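Local coordinates for fatty acid synthase 1, isoform A (Drosophila melanogaster, PDB 6FN6), which probably carries out the reductive and dehydrating steps of fatty acid synthesis on carrier-bound chains, as the modifying region of a multifunctional NADPH-dependent synthase, at residues G306-N311 with L318-L323; G357-S362 with P369-C374; T694-L699 with I725-A730; V700-M705 with S830-L835; E939-L944 with R970-R975. All blocks are in the same frame, centred on the assembly; numbering follows the deposited sequence.

Contact 1 of 5, residues G306-N311 with L318-L323; sequences GVELAN and LVANRL
A chi1 of 162° sets CG of E308 anti to the backbone N, and the chain runs on extended, which carries the carboxylate from the strand to the backbone of L318-A320. Two amides meet it there. V319 N donates to OE2 at 2.9 Å, with an N-H...O angle of 162°, and the acceptor is the syn lone pair of OE2, on the side of the other oxygen. The bond from A320 N to E308 OE1 spans 2.6 Å but is bent to 124°, and so counts as weak. Carbon atoms of L318 and V319 close in round the carboxylate: CB of L318 lies 3.3 Å from E308 OE2, the two side chains meeting at roughly a right angle, and CG2 of V319 comes to 3.6 Å from the same oxygen. E308 accounts for about half of the surface buried here. Its OE2 also forms a salt bridge with R313, in the loop joining the two segments, and the neighbouring charge and the N-terminal amides of the helix would probably favour the ionised carboxylate. The strand and helix match the first beta-alpha step of a class I methyltransferase-like fold, consistent with the pseudo-methyltransferase domain of animal fatty acid synthases. E308 thus ties the end of the central strand to the start of the helix that follows it. Strand 303-309 runs parallel between 334-341 and 374-380; helix 320-329 leads on to 334-341 in a beta-alpha-beta unit, A320 rests on V339, V319 reaches F378, and both V319 and L323 pack against helix 279-296.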
# COMPACT_ATOMS: atom_id res chain seq x y z
N GLY A 306 62.02 -28.37 25.10
CA GLY A 306 61.95 -28.45 26.55
C GLY A 306 61.10 -29.60 27.04
O GLY A 306 60.33 -30.19 26.28
N VAL A 307 61.24 -29.95 28.32
CA VAL A 307 60.46 -31.03 28.91
C VAL A 307 60.04 -30.65 30.33
O VAL A 307 60.63 -29.76 30.95
CB VAL A 307 61.25 -32.35 28.92
CG1 VAL A 307 61.60 -32.77 27.50
CG2 VAL A 307 62.51 -32.23 29.77
N GLU A 308 59.01 -31.33 30.84
CA GLU A 308 58.57 -31.13 32.22
C GLU A 308 58.48 -32.46 32.95
O GLU A 308 57.72 -33.35 32.57
CB GLU A 308 57.21 -30.42 32.26
CG GLU A 308 56.49 -30.56 33.60
CD GLU A 308 55.27 -29.67 33.70
OE1 GLU A 308 54.67 -29.34 32.66
OE2 GLU A 308 54.90 -29.30 34.84
N LEU A 309 59.28 -32.59 34.01
CA LEU A 309 59.26 -33.78 34.86
C LEU A 309 58.01 -33.75 35.75
O LEU A 309 57.78 -32.79 36.48
CB LEU A 309 60.53 -33.85 35.69
CG LEU A 309 61.83 -33.80 34.88
CD1 LEU A 309 63.04 -33.72 35.79
CD2 LEU A 309 61.94 -35.01 33.95
N ALA A 310 57.22 -34.82 35.68
CA ALA A 310 55.92 -34.86 36.35
C ALA A 310 55.75 -36.10 37.23
O ALA A 310 54.70 -36.74 37.20
CB ALA A 310 54.80 -34.80 35.31
N ASN A 311 56.77 -36.44 38.01
CA ASN A 311 56.68 -37.60 38.89
C ASN A 311 56.06 -37.24 40.24
O ASN A 311 56.59 -36.39 40.96
CB ASN A 311 58.07 -38.20 39.12
CG ASN A 311 58.60 -38.93 37.90
OD1 ASN A 311 57.84 -39.33 37.02
ND2 ASN A 311 59.92 -39.10 37.85
N LEU A 318 50.48 -29.43 36.09
CA LEU A 318 51.69 -29.30 35.28
C LEU A 318 51.62 -28.02 34.45
O LEU A 318 50.54 -27.58 34.08
CB LEU A 318 51.90 -30.54 34.40
CG LEU A 318 50.72 -31.03 33.56
CD1 LEU A 318 50.66 -30.33 32.21
CD2 LEU A 318 50.81 -32.54 33.38
N VAL A 319 52.78 -27.44 34.16
CA VAL A 319 52.85 -26.13 33.51
C VAL A 319 53.18 -26.21 32.02
O VAL A 319 53.24 -25.19 31.34
CB VAL A 319 53.87 -25.22 34.23
CG1 VAL A 319 53.53 -25.07 35.70
CG2 VAL A 319 55.30 -25.76 34.06
N ALA A 320 53.41 -27.43 31.53
CA ALA A 320 53.84 -27.64 30.15
C ALA A 320 53.11 -26.76 29.14
O ALA A 320 53.74 -26.12 28.29
CB ALA A 320 53.66 -29.10 29.77
N ASN A 321 51.78 -26.71 29.23
CA ASN A 321 50.98 -25.93 28.30
C ASN A 321 51.39 -24.47 28.33
O ASN A 321 51.57 -23.84 27.28
CB ASN A 321 49.49 -26.06 28.62
CG ASN A 321 48.90 -27.38 28.15
OD1 ASN A 321 49.55 -28.13 27.42
ND2 ASN A 321 47.67 -27.66 28.57
N ARG A 322 51.53 -23.92 29.53
CA ARG A 322 51.91 -22.52 29.69
C ARG A 322 53.27 -22.24 29.08
O ARG A 322 53.47 -21.21 28.44
CB ARG A 322 51.91 -22.14 31.17
CG ARG A 322 52.23 -20.67 31.44
CD ARG A 322 51.16 -19.74 30.88
NE ARG A 322 49.86 -19.95 31.51
CZ ARG A 322 48.73 -19.38 31.11
NH1 ARG A 322 48.73 -18.56 30.06
NH2 ARG A 322 47.59 -19.63 31.74
N LEU A 323 54.22 -23.16 29.27
CA LEU A 323 55.56 -22.99 28.72
C LEU A 323 55.51 -22.95 27.20
O LEU A 323 56.05 -22.04 26.58
CB LEU A 323 56.48 -24.12 29.19
CG LEU A 323 56.67 -24.27 30.70
CD1 LEU A 323 57.66 -25.39 30.99
CD2 LEU A 323 57.12 -22.97 31.34

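Contact 2 of 5, residues G357-S362 with P369-C374; sequences GVRVVS and PVEQNC
R359 reaches E371 by a long arm. From CB, chi1 of 57° places CG between the backbone N and the carbonyl carbon, and the chain then runs extended to NE, with A338 and K305 among its neighbours. NE is held by a salt bridge to D336. At the tip, NH2 meets OE2 of E371 in a second salt bridge, 2.5 Å long with an N-H...O angle of 139°. OE1 of E371 lies 3.0 Å from the same NH2. The carboxylate sits at the guanidinium edge with its plane turned 83° from it, so the two groups do not lie flat in the usual paired way. The arm spans the surface of the parallel part of a methyltransferase-like sheet: R359 belongs to edge strand 359-362, whereas E371 lies in the loop leading to strand 374-380, three strands further in. OE2 also takes a salt bridge from K305 on strand 303-309, one of the two between. With an alanine here in place of E371, R359 NH2 and K305 NZ would probably lose the carboxylate they share. Beside the ion pair, V361 is the apolar neighbour, CG1 standing 4.2 Å from V370 O and CG2 4.2 Å from E371 OE1.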
# COMPACT_ATOMS: atom_id res chain seq x y z
N GLY A 357 48.97 -29.61 22.21
CA GLY A 357 50.00 -30.10 21.32
C GLY A 357 51.31 -30.36 22.04
O GLY A 357 52.39 -30.20 21.47
N VAL A 358 51.21 -30.77 23.30
CA VAL A 358 52.37 -31.16 24.08
C VAL A 358 52.43 -32.67 24.06
O VAL A 358 51.50 -33.35 24.49
CB VAL A 358 52.30 -30.61 25.52
CG1 VAL A 358 53.43 -31.16 26.38
CG2 VAL A 358 52.35 -29.09 25.51
N ARG A 359 53.53 -33.22 23.55
CA ARG A 359 53.68 -34.66 23.46
C ARG A 359 54.01 -35.24 24.83
O ARG A 359 54.25 -34.50 25.79
CB ARG A 359 54.76 -35.03 22.44
CG ARG A 359 56.13 -34.43 22.69
CD ARG A 359 56.91 -34.30 21.40
NE ARG A 359 58.34 -34.10 21.65
CZ ARG A 359 59.20 -35.07 21.89
NH1 ARG A 359 58.80 -36.34 21.92
NH2 ARG A 359 60.48 -34.79 22.10
N VAL A 360 54.02 -36.57 24.92
CA VAL A 360 54.34 -37.26 26.17
C VAL A 360 55.34 -38.38 25.92
O VAL A 360 55.13 -39.23 25.06
CB VAL A 360 53.06 -37.81 26.83
CG1 VAL A 360 53.39 -38.54 28.13
CG2 VAL A 360 52.06 -36.69 27.09
N VAL A 361 56.43 -38.37 26.69
CA VAL A 361 57.45 -39.40 26.58
C VAL A 361 57.42 -40.25 27.85
O VAL A 361 57.17 -39.75 28.94
CB VAL A 361 58.84 -38.78 26.35
CG1 VAL A 361 59.92 -39.86 26.29
CG2 VAL A 361 58.85 -37.94 25.08
N SER A 362 57.68 -41.55 27.69
CA SER A 362 57.64 -42.49 28.80
C SER A 362 59.03 -42.98 29.17
O SER A 362 59.56 -43.90 28.55
CB SER A 362 56.75 -43.69 28.44
OG SER A 362 55.48 -43.26 28.00
N PRO A 369 68.58 -40.75 30.86
CA PRO A 369 68.19 -39.44 30.31
C PRO A 369 66.79 -39.43 29.70
O PRO A 369 66.43 -40.35 28.96
CB PRO A 369 69.25 -39.18 29.24
CG PRO A 369 69.67 -40.53 28.80
CD PRO A 369 69.60 -41.40 30.02
N VAL A 370 66.02 -38.39 30.00
CA VAL A 370 64.65 -38.30 29.52
C VAL A 370 64.64 -37.99 28.02
O VAL A 370 63.81 -38.52 27.28
CB VAL A 370 63.85 -37.25 30.32
CG1 VAL A 370 63.78 -37.64 31.79
CG2 VAL A 370 64.47 -35.86 30.17
N GLU A 371 65.56 -37.13 27.59
CA GLU A 371 65.66 -36.75 26.18
C GLU A 371 67.00 -36.09 25.91
O GLU A 371 67.68 -35.66 26.83
CB GLU A 371 64.51 -35.83 25.78
CG GLU A 371 64.40 -35.63 24.28
CD GLU A 371 62.97 -35.54 23.79
OE1 GLU A 371 62.07 -35.28 24.62
OE2 GLU A 371 62.74 -35.73 22.58
N GLN A 372 67.39 -36.02 24.63
CA GLN A 372 68.69 -35.47 24.25
C GLN A 372 68.59 -34.04 23.70
O GLN A 372 67.64 -33.70 22.99
CB GLN A 372 69.37 -36.38 23.23
CG GLN A 372 68.53 -36.71 22.00
CD GLN A 372 69.29 -37.58 21.00
OE1 GLN A 372 70.10 -38.42 21.39
NE2 GLN A 372 69.03 -37.37 19.72
N ASN A 373 69.58 -33.23 24.05
CA ASN A 373 69.71 -31.86 23.55
C ASN A 373 68.45 -31.01 23.71
O ASN A 373 67.85 -30.57 22.73
CB ASN A 373 70.10 -31.88 22.08
CG ASN A 373 71.44 -32.54 21.84
OD1 ASN A 373 72.49 -31.98 22.18
ND2 ASN A 373 71.42 -33.73 21.26
N CYS A 374 68.05 -30.78 24.96
CA CYS A 374 66.95 -29.88 25.26
C CYS A 374 67.50 -28.48 25.56
O CYS A 374 68.64 -28.34 25.98
CB CYS A 374 66.13 -30.39 26.44
SG CYS A 374 65.32 -31.97 26.15

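Contact 3 of 5, residues T694-L699 with I725-A730; sequences TVYYAL and ISVALA
V695 and V727 meet tip to tip in the aliphatic part of this helix-helix contact. CG1 of V695, set anti to its backbone N by chi1 of 160°, comes to 3.8 Å from CG2 of V727 and 3.9 Å from its CB. The CA atoms of these two residues also make the closest backbone approach, at 7.8 Å. V727 has more surface buried than any other residue of the two segments, because both methyls touch Y696 and CG2 touches V695 as well.

The aromatic part belongs to Y696. The phenol end of its ring lies against V727: CZ is 3.8 Å from CG1, CE2 is 3.9 Å from CG2, and the hydroxyl OH lies 3.8 Å from CG1. The methyl approaches the ring obliquely. CG2 of V727 consequently touches both V695 and Y696, and the valine wedges between them.

Polar contact across the interface is absent; no hydrogen bond joins the helices here. Within helix 689-702 the backbone widens into a pi-type turn at 697-699.

Both helices belong to the Rossmann-type nucleotide-binding part of the enoyl reductase. Helix 719-731 follows strand 710-713 and a glycine-rich turn consistent with a dinucleotide-binding GxGxxG pattern. I725, A728 and L729 lean on strand 734-739, while Y696 reaches helix 844-860 through L853 and V854, and Y697, on another side of helix 689-702, packs on helices 836-841 and 844-860.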
# COMPACT_ATOMS: atom_id res chain seq x y z
N THR A 694 4.25 9.24 23.91
CA THR A 694 3.92 8.55 22.67
C THR A 694 2.40 8.47 22.50
O THR A 694 1.86 8.79 21.44
CB THR A 694 4.51 7.13 22.65
OG1 THR A 694 5.92 7.20 22.84
CG2 THR A 694 4.21 6.44 21.32
N VAL A 695 1.72 8.03 23.56
CA VAL A 695 0.28 7.82 23.52
C VAL A 695 -0.43 9.13 23.19
O VAL A 695 -1.36 9.15 22.39
CB VAL A 695 -0.22 7.23 24.85
CG1 VAL A 695 -1.72 7.45 25.03
CG2 VAL A 695 0.09 5.75 24.92
N TYR A 696 0.02 10.21 23.81
CA TYR A 696 -0.64 11.50 23.64
C TYR A 696 -0.34 12.12 22.28
O TYR A 696 -1.21 12.75 21.68
CB TYR A 696 -0.23 12.45 24.76
CG TYR A 696 -1.08 12.31 26.00
CD1 TYR A 696 -2.38 12.80 26.03
CD2 TYR A 696 -0.59 11.69 27.14
CE1 TYR A 696 -3.17 12.68 27.16
CE2 TYR A 696 -1.37 11.56 28.27
CZ TYR A 696 -2.66 12.05 28.28
OH TYR A 696 -3.44 11.93 29.40
N TYR A 697 0.88 11.94 21.78
CA TYR A 697 1.24 12.49 20.49
C TYR A 697 0.50 11.75 19.37
O TYR A 697 0.25 12.31 18.30
CB TYR A 697 2.75 12.42 20.25
CG TYR A 697 3.13 12.91 18.87
CD1 TYR A 697 3.00 14.25 18.53
CD2 TYR A 697 3.60 12.02 17.90
CE1 TYR A 697 3.34 14.70 17.27
CE2 TYR A 697 3.93 12.47 16.64
CZ TYR A 697 3.80 13.81 16.33
OH TYR A 697 4.13 14.26 15.07
N ALA A 698 0.17 10.49 19.62
CA ALA A 698 -0.47 9.65 18.62
C ALA A 698 -2.00 9.79 18.67
O ALA A 698 -2.63 10.05 17.65
CB ALA A 698 -0.07 8.19 18.82
N LEU A 699 -2.57 9.60 19.85
CA LEU A 699 -4.02 9.54 20.00
C LEU A 699 -4.69 10.92 20.02
O LEU A 699 -5.76 11.10 19.45
CB LEU A 699 -4.39 8.79 21.29
CG LEU A 699 -3.84 7.37 21.46
CD1 LEU A 699 -4.51 6.70 22.66
CD2 LEU A 699 -4.01 6.52 20.21
N ILE A 725 -4.39 2.35 26.70
CA ILE A 725 -5.68 1.90 27.23
C ILE A 725 -6.15 2.84 28.34
O ILE A 725 -7.32 3.20 28.40
CB ILE A 725 -5.59 0.45 27.74
CG1 ILE A 725 -5.26 -0.50 26.59
CG2 ILE A 725 -6.91 0.03 28.40
CD1 ILE A 725 -4.85 -1.90 27.03
N SER A 726 -5.23 3.22 29.22
CA SER A 726 -5.55 4.09 30.34
C SER A 726 -6.08 5.44 29.87
O SER A 726 -7.12 5.90 30.33
CB SER A 726 -4.32 4.29 31.23
OG SER A 726 -4.63 5.08 32.36
N VAL A 727 -5.35 6.08 28.96
CA VAL A 727 -5.74 7.40 28.47
C VAL A 727 -7.04 7.29 27.68
O VAL A 727 -7.95 8.10 27.87
CB VAL A 727 -4.62 8.03 27.61
CG1 VAL A 727 -5.05 9.39 27.09
CG2 VAL A 727 -3.34 8.16 28.42
N ALA A 728 -7.12 6.31 26.79
CA ALA A 728 -8.31 6.12 25.96
C ALA A 728 -9.56 5.95 26.83
O ALA A 728 -10.54 6.68 26.66
CB ALA A 728 -8.13 4.92 25.05
N LEU A 729 -9.52 5.00 27.75
CA LEU A 729 -10.65 4.75 28.64
C LEU A 729 -10.97 6.01 29.44
O LEU A 729 -12.13 6.26 29.78
CB LEU A 729 -10.35 3.59 29.59
CG LEU A 729 -10.31 2.19 28.97
CD1 LEU A 729 -9.95 1.16 30.02
CD2 LEU A 729 -11.63 1.83 28.29
N ALA A 730 -9.95 6.80 29.74
CA ALA A 730 -10.14 8.04 30.49
C ALA A 730 -10.91 9.06 29.66
O ALA A 730 -11.72 9.81 30.18
CB ALA A 730 -8.79 8.61 30.92

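Contact 4 of 5, residues V700-M705 with S830-L835; sequences VVRGQM and SFHGIL
R702 and H832 carry most of the surface buried here, with I834 third. The arginine chain bends at chi2 (-74°) and chi3 (-70°), which curls the guanidinium back over the end of strand 830-833. Its NE donates to ND1 of H832 at 3.2 Å with an N-H...N angle of 152°; the histidine nitrogen lies in the guanidinium plane, while the arginine sits tilted from the imidazole plane. NH2 donates to the carbonyl O of G833 at 2.9 Å, from above the carbonyl plane. Weaker bonds run from NH2 to H832 ND1, 3.4 Å, and from NH1 to G833 O, 3.3 Å. CG1 of I834 covers one guanidinium face, set off toward its rim. Strand 830-833 closes the parallel Rossmann sheet of the enoyl reductase and pairs antiparallel with its copy in the second subunit, as in medium-chain dehydrogenase dimers, so the sheet continues across the interface. NH1 is bonded to N828 of the second subunit and to Y697. A leucine in place of R702 would probably leave H832 ND1 and G833 O without these donors and deprive N828 of the other chain of a partner. R702 also packs on T829 of that second subunit.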
# COMPACT_ATOMS: atom_id res chain seq x y z
N VAL A 700 -4.05 11.89 20.66
CA VAL A 700 -4.67 13.20 20.86
C VAL A 700 -4.24 14.19 19.78
O VAL A 700 -5.09 14.84 19.16
CB VAL A 700 -4.36 13.75 22.26
CG1 VAL A 700 -4.91 15.16 22.44
CG2 VAL A 700 -4.92 12.84 23.33
N VAL A 701 -2.94 14.32 19.56
CA VAL A 701 -2.43 15.30 18.61
C VAL A 701 -2.73 14.86 17.19
O VAL A 701 -3.49 15.51 16.47
CB VAL A 701 -0.92 15.54 18.81
CG1 VAL A 701 -0.40 16.55 17.79
CG2 VAL A 701 -0.64 16.01 20.22
N ARG A 702 -2.11 13.76 16.78
CA ARG A 702 -2.25 13.26 15.42
C ARG A 702 -3.65 12.70 15.15
O ARG A 702 -4.33 13.13 14.21
CB ARG A 702 -1.20 12.18 15.15
CG ARG A 702 0.24 12.69 15.23
CD ARG A 702 0.61 13.54 14.02
NE ARG A 702 0.71 12.73 12.81
CZ ARG A 702 1.83 12.15 12.38
NH1 ARG A 702 2.96 12.28 13.05
NH2 ARG A 702 1.82 11.43 11.26
N GLY A 703 -4.09 11.77 15.99
CA GLY A 703 -5.35 11.08 15.79
C GLY A 703 -6.59 11.88 16.17
O GLY A 703 -7.68 11.63 15.64
N GLN A 704 -6.43 12.82 17.09
CA GLN A 704 -7.54 13.64 17.56
C GLN A 704 -8.72 12.76 17.95
O GLN A 704 -9.81 12.88 17.38
CB GLN A 704 -7.97 14.64 16.49
CG GLN A 704 -6.85 15.49 15.92
CD GLN A 704 -7.35 16.55 14.96
OE1 GLN A 704 -6.84 16.68 13.85
NE2 GLN A 704 -8.35 17.31 15.39
N MET A 705 -8.52 11.90 18.94
CA MET A 705 -9.55 10.96 19.35
C MET A 705 -10.64 11.68 20.13
O MET A 705 -10.36 12.59 20.91
CB MET A 705 -8.93 9.84 20.19
CG MET A 705 -8.31 10.28 21.51
SD MET A 705 -7.90 8.89 22.57
CE MET A 705 -7.12 9.72 23.95
N SER A 830 -7.24 8.22 7.23
CA SER A 830 -5.90 8.78 7.30
C SER A 830 -4.92 7.74 7.81
O SER A 830 -5.23 6.98 8.72
CB SER A 830 -5.87 10.02 8.20
OG SER A 830 -6.97 10.87 7.93
N PHE A 831 -3.73 7.70 7.21
CA PHE A 831 -2.66 6.86 7.72
C PHE A 831 -1.57 7.76 8.29
O PHE A 831 -1.08 8.66 7.61
CB PHE A 831 -2.10 5.96 6.62
CG PHE A 831 -1.31 4.80 7.13
CD1 PHE A 831 -0.01 4.97 7.58
CD2 PHE A 831 -1.87 3.53 7.18
CE1 PHE A 831 0.72 3.90 8.06
CE2 PHE A 831 -1.14 2.46 7.65
CZ PHE A 831 0.15 2.64 8.10
N HIS A 832 -1.20 7.52 9.55
CA HIS A 832 -0.22 8.35 10.23
C HIS A 832 1.04 7.58 10.63
O HIS A 832 0.99 6.69 11.48
CB HIS A 832 -0.83 8.96 11.49
CG HIS A 832 -1.86 10.01 11.20
ND1 HIS A 832 -1.53 11.34 11.02
CD2 HIS A 832 -3.20 9.93 11.06
CE1 HIS A 832 -2.63 12.03 10.78
NE2 HIS A 832 -3.66 11.20 10.80
N GLY A 833 2.16 7.94 10.01
CA GLY A 833 3.45 7.49 10.48
C GLY A 833 3.85 8.31 11.69
O GLY A 833 3.99 9.53 11.60
N ILE A 834 4.01 7.65 12.83
CA ILE A 834 4.25 8.34 14.09
C ILE A 834 5.62 8.00 14.65
O ILE A 834 5.85 6.89 15.14
CB ILE A 834 3.14 8.03 15.10
CG1 ILE A 834 1.81 8.58 14.59
CG2 ILE A 834 3.47 8.61 16.47
CD1 ILE A 834 0.61 7.90 15.18
N LEU A 835 6.54 8.96 14.57
CA LEU A 835 7.87 8.81 15.13
C LEU A 835 8.08 9.83 16.23
O LEU A 835 8.24 11.02 15.96
CB LEU A 835 8.93 8.99 14.04
CG LEU A 835 9.09 7.91 12.97
CD1 LEU A 835 7.88 7.85 12.03
CD2 LEU A 835 10.37 8.15 12.19

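Contact 5 of 5, residues E939-L944 with R970-R975; sequences ELTNWL and RRWQER
T941 and W972 form the tight part of the contact. The threonine methyl CG2 lies over one face of the indole, 3.5 Å from the centroid of its six-membered ring and 15° off the ring normal, a CH-pi contact. Chi1 of T941 (-59°) directs CG2 to the ring while OG1 bonds to the backbone O of G937 in its own helix. CB of T941 also touches W972 CH2 at 3.5 Å, and both residues are buried.

N942 stands at the indole edge. OD1 accepts from W972 NE1 at 3.0 Å, in a bond straight to 167° and lying in the ring plane, and it accepts a second bond from R975 NH2 at 2.7 Å, this one nearly along the C=O axis and in the guanidinium plane. Two donors thus grip one amide oxygen and fix the turn of the side chain.

From N942 outward the contact opens to solvent. R975 lies exposed on the open side, its chain bent at chi3.

The pair belongs to the KR domain's Rossmann-type fold, where helix 935-946 starts at a turn consistent with a GxGxxG nucleotide-binding pattern. L940, T941 and L944 lean on L929 of strand 926-930, and W972 also touches L938 and V945. On another side of helix 963-974, R971 makes a salt bridge with E137 and R970 a hydrogen bond with T157, which join the helix to the dehydratase part of the chain.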
# COMPACT_ATOMS: atom_id res chain seq x y z
N GLU A 939 45.06 8.19 11.25
CA GLU A 939 44.12 7.38 12.02
C GLU A 939 44.27 7.65 13.52
O GLU A 939 43.31 7.54 14.28
CB GLU A 939 44.31 5.90 11.71
CG GLU A 939 44.09 5.55 10.24
CD GLU A 939 42.77 6.07 9.70
OE1 GLU A 939 42.76 6.69 8.61
OE2 GLU A 939 41.72 5.86 10.35
N LEU A 940 45.48 8.01 13.95
CA LEU A 940 45.71 8.38 15.34
C LEU A 940 44.98 9.69 15.64
O LEU A 940 44.31 9.82 16.66
CB LEU A 940 47.20 8.51 15.62
CG LEU A 940 47.61 9.10 16.98
CD1 LEU A 940 46.97 8.33 18.13
CD2 LEU A 940 49.12 9.09 17.14
N THR A 941 45.14 10.66 14.74
CA THR A 941 44.47 11.95 14.88
C THR A 941 42.96 11.77 15.00
O THR A 941 42.32 12.36 15.87
CB THR A 941 44.78 12.87 13.68
OG1 THR A 941 46.20 13.06 13.58
CG2 THR A 941 44.09 14.21 13.83
N ASN A 942 42.39 10.97 14.10
CA ASN A 942 40.96 10.71 14.10
C ASN A 942 40.50 10.19 15.46
O ASN A 942 39.51 10.65 16.02
CB ASN A 942 40.60 9.71 13.01
CG ASN A 942 39.11 9.67 12.73
OD1 ASN A 942 38.47 10.70 12.56
ND2 ASN A 942 38.55 8.46 12.69
N TRP A 943 41.24 9.22 15.99
CA TRP A 943 40.92 8.62 17.27
C TRP A 943 40.93 9.66 18.38
O TRP A 943 40.06 9.67 19.25
CB TRP A 943 41.92 7.50 17.59
CG TRP A 943 41.61 6.72 18.82
CD1 TRP A 943 40.86 5.59 18.90
CD2 TRP A 943 42.05 7.00 20.16
NE1 TRP A 943 40.80 5.14 20.20
CE2 TRP A 943 41.52 5.99 20.99
CE3 TRP A 943 42.84 8.00 20.73
CZ2 TRP A 943 41.76 5.96 22.36
CZ3 TRP A 943 43.07 7.97 22.09
CH2 TRP A 943 42.53 6.95 22.89
N LEU A 944 41.91 10.56 18.35
CA LEU A 944 42.03 11.61 19.35
C LEU A 944 40.82 12.53 19.27
O LEU A 944 40.32 13.02 20.28
CB LEU A 944 43.32 12.41 19.15
CG LEU A 944 44.64 11.64 19.36
CD1 LEU A 944 45.82 12.44 18.80
CD2 LEU A 944 44.87 11.34 20.83
N ARG A 970 39.30 17.87 6.12
CA ARG A 970 38.00 18.48 5.87
C ARG A 970 36.97 17.96 6.86
O ARG A 970 36.19 18.72 7.43
CB ARG A 970 37.53 18.22 4.43
CG ARG A 970 36.24 18.94 4.08
CD ARG A 970 35.84 18.75 2.63
NE ARG A 970 35.46 17.37 2.32
CZ ARG A 970 34.30 16.82 2.66
NH1 ARG A 970 33.40 17.51 3.34
NH2 ARG A 970 34.05 15.56 2.33
N ARG A 971 36.97 16.65 7.08
CA ARG A 971 36.04 16.02 8.00
C ARG A 971 36.26 16.49 9.44
O ARG A 971 35.30 16.73 10.17
CB ARG A 971 36.16 14.50 7.92
CG ARG A 971 35.63 13.90 6.62
CD ARG A 971 35.76 12.39 6.60
NE ARG A 971 35.03 11.79 5.48
CZ ARG A 971 35.25 10.57 5.01
NH1 ARG A 971 36.18 9.79 5.55
NH2 ARG A 971 34.53 10.11 3.99
N TRP A 972 37.53 16.64 9.83
CA TRP A 972 37.85 17.10 11.18
C TRP A 972 37.46 18.56 11.37
O TRP A 972 36.97 18.95 12.42
CB TRP A 972 39.34 16.91 11.48
CG TRP A 972 39.77 15.48 11.50
CD1 TRP A 972 39.03 14.40 11.88
CD2 TRP A 972 41.05 14.97 11.13
NE1 TRP A 972 39.77 13.25 11.76
CE2 TRP A 972 41.01 13.57 11.30
CE3 TRP A 972 42.23 15.55 10.66
CZ2 TRP A 972 42.11 12.75 11.03
CZ3 TRP A 972 43.31 14.74 10.39
CH2 TRP A 972 43.25 13.36 10.57
N GLN A 973 37.68 19.36 10.33
CA GLN A 973 37.38 20.78 10.40
C GLN A 973 35.87 21.01 10.43
O GLN A 973 35.38 21.91 11.11
CB GLN A 973 38.01 21.53 9.23
CG GLN A 973 39.52 21.70 9.37
CD GLN A 973 40.14 22.38 8.17
OE1 GLN A 973 39.70 22.21 7.04
NE2 GLN A 973 41.19 23.16 8.42
N GLU A 974 35.14 20.17 9.70
CA GLU A 974 33.69 20.24 9.68
C GLU A 974 33.14 19.86 11.06
O GLU A 974 32.15 20.42 11.51
CB GLU A 974 33.11 19.33 8.60
CG GLU A 974 33.28 19.87 7.19
CD GLU A 974 32.74 18.94 6.13
OE1 GLU A 974 32.35 17.80 6.47
OE2 GLU A 974 32.72 19.34 4.94
N ARG A 975 33.80 18.92 11.72
CA ARG A 975 33.41 18.52 13.07
C ARG A 975 33.87 19.55 14.10
O ARG A 975 33.69 19.36 15.30
CB ARG A 975 33.98 17.13 13.40
CG ARG A 975 33.20 15.97 12.79
CD ARG A 975 33.62 14.61 13.35
NE ARG A 975 34.78 14.06 12.65
CZ ARG A 975 35.40 12.94 12.99
NH1 ARG A 975 34.98 12.22 14.03
NH2 ARG A 975 36.45 12.52 12.29

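The five contacts fall into three groups. Contacts 1 and 2, centres 10 Å apart, share the methyltransferase-like sheet and touch: V307 lies against E371, L309 against V370, and A320 and N321 against V358. Contacts 3 and 4, 11 Å apart between centres, share helix 689-702 of the enoyl reductase, and I834 packs against Y697 and A698; the strand of contact 4 pairs with a strand of the second subunit, and Y697 beside contact 3 also bonds to N828 of that subunit. The two groups lie on opposite sides of the chain's centre, nearest atoms at least about 50 Å apart. Contact 5, in the KR domain, is 42 Å from contact 4 and 50 Å from contact 1, centre to centre. All five lie away from the predicted dehydratase residues H24 and D175.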